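Local coordinates for LPXTG cell wall anchor domain-containing protein (Lactobacillus rhamnosus, PDB 7CBS) that serves as the basal pilin of the sortase-assembled SpaCBA pilus, probably anchoring the fibre to the cell wall and contributing to adhesion, at residues 72-77 and 126-131. Numbering follows the deposited sequence.
Sequences DVTADF and LRQGQH
Gln128 meets Asp72 and Thr74 at the place where the helix 74-84 begins, and it supplies most of the surface that 126-131 contributes. Its CG lies 3.5 Å from Thr74 OG1, the chain crossing the threonine side chain at about a right angle. Because the glutamine is bent at chi2 (-76°), its amide turns to lie over the Asp72 carboxylate: the two planes are 25° apart, which makes this a stacked arrangement, with Gln128 CD 3.8 Å from Asp72 OD2. No hydrogen bond joins the segments, so they meet by van der Waals contact alone. Past the turn at Gly129 and Gln130, closed by a backbone bond from Gln128 N to His131 O, the chain returns to Thr74. There His131 CB rests 3.9 Å from Thr74 CG2, on the exposed side of the contact.

The surface they pack on is organised from within. Asp72 OD1 accepts from Thr74 N at 3.1 Å, an Asx turn, the N-H coming from above the carboxylate plane, 47° out of it. Thr74 OG1 donates to the same Asp72 OD1 nearly along the C-O direction, at 2.5 Å, short enough to be read with caution. Together the two bonds would tend to limit rotation of the carboxylate.

Thr74 OG1 also bonds to Val134 N, and Gln128 NE2 makes a weak bond to Tyr135 OH, both on strand 131-141. That strand pairs antiparallel with 67-72 and with 118-128, so the contact bridges the hairpin turn between 118-128 and 131-141 and the start of helix 74-84, which follows strand 67-72 after Val73 at the N-cap.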
# COMPACT_ATOMS: atom_id res chain seq x y z
N ASP A 72 6.26 -9.33 13.52
CA ASP A 72 7.03 -8.12 13.90
C ASP A 72 8.24 -8.57 14.73
O ASP A 72 8.01 -9.08 15.84
CB ASP A 72 6.15 -7.12 14.64
CG ASP A 72 6.89 -5.95 15.26
OD1 ASP A 72 7.95 -5.56 14.72
OD2 ASP A 72 6.40 -5.43 16.29
N VAL A 73 9.46 -8.40 14.21
CA VAL A 73 10.73 -8.77 14.92
C VAL A 73 11.58 -7.52 15.16
O VAL A 73 12.80 -7.68 15.40
CB VAL A 73 11.52 -9.85 14.13
CG1 VAL A 73 10.66 -11.07 13.85
CG2 VAL A 73 12.12 -9.31 12.83
N THR A 74 10.97 -6.33 15.15
CA THR A 74 11.65 -5.00 15.19
C THR A 74 12.57 -4.89 16.41
O THR A 74 13.76 -4.55 16.22
CB THR A 74 10.64 -3.85 15.19
OG1 THR A 74 9.81 -3.97 14.03
CG2 THR A 74 11.32 -2.49 15.18
N ALA A 75 12.04 -5.14 17.61
CA ALA A 75 12.74 -4.95 18.91
C ALA A 75 13.91 -5.94 19.02
O ALA A 75 15.02 -5.49 19.37
CB ALA A 75 11.79 -5.11 20.07
N ASP A 76 13.66 -7.22 18.75
CA ASP A 76 14.69 -8.30 18.78
C ASP A 76 15.76 -8.00 17.73
O ASP A 76 16.95 -8.18 18.04
CB ASP A 76 14.07 -9.69 18.57
CG ASP A 76 13.25 -10.18 19.76
OD1 ASP A 76 13.49 -9.69 20.88
OD2 ASP A 76 12.37 -11.04 19.55
N PHE A 77 15.35 -7.56 16.54
CA PHE A 77 16.26 -7.28 15.40
C PHE A 77 17.28 -6.20 15.80
O PHE A 77 18.48 -6.47 15.66
CB PHE A 77 15.50 -6.88 14.13
CG PHE A 77 16.40 -6.69 12.93
CD1 PHE A 77 16.79 -7.78 12.17
CD2 PHE A 77 16.91 -5.45 12.60
CE1 PHE A 77 17.65 -7.63 11.08
CE2 PHE A 77 17.76 -5.29 11.52
CZ PHE A 77 18.13 -6.38 10.76
N LEU A 126 5.67 0.92 8.38
CA LEU A 126 7.11 1.18 8.12
C LEU A 126 7.87 1.31 9.45
O LEU A 126 9.08 1.01 9.46
CB LEU A 126 7.25 2.46 7.28
CG LEU A 126 6.84 2.33 5.82
CD1 LEU A 126 6.83 3.72 5.16
CD2 LEU A 126 7.76 1.34 5.09
N ARG A 127 7.17 1.71 10.52
CA ARG A 127 7.76 1.94 11.86
C ARG A 127 6.95 1.17 12.92
O ARG A 127 5.71 1.13 12.80
CB ARG A 127 7.78 3.43 12.20
N GLN A 128 7.65 0.58 13.90
CA GLN A 128 7.04 -0.01 15.13
C GLN A 128 7.60 0.76 16.33
O GLN A 128 8.66 0.37 16.85
CB GLN A 128 7.32 -1.52 15.20
CG GLN A 128 6.77 -2.31 14.03
CD GLN A 128 5.28 -2.54 14.07
OE1 GLN A 128 4.56 -2.07 14.95
NE2 GLN A 128 4.78 -3.28 13.08
N GLY A 129 6.89 1.82 16.74
CA GLY A 129 7.40 2.83 17.69
C GLY A 129 8.16 3.91 16.96
O GLY A 129 7.62 4.44 15.97
N GLN A 130 9.38 4.21 17.40
CA GLN A 130 10.28 5.23 16.77
C GLN A 130 11.19 4.56 15.75
O GLN A 130 11.89 5.29 15.01
CB GLN A 130 11.11 5.94 17.84
N HIS A 131 11.20 3.22 15.69
CA HIS A 131 12.18 2.39 14.94
C HIS A 131 11.59 1.96 13.60
O HIS A 131 10.38 1.68 13.54
CB HIS A 131 12.60 1.16 15.76
CG HIS A 131 13.18 1.50 17.10
ND1 HIS A 131 13.03 0.67 18.20
CD2 HIS A 131 13.90 2.56 17.52
CE1 HIS A 131 13.62 1.22 19.24
NE2 HIS A 131 14.16 2.38 18.85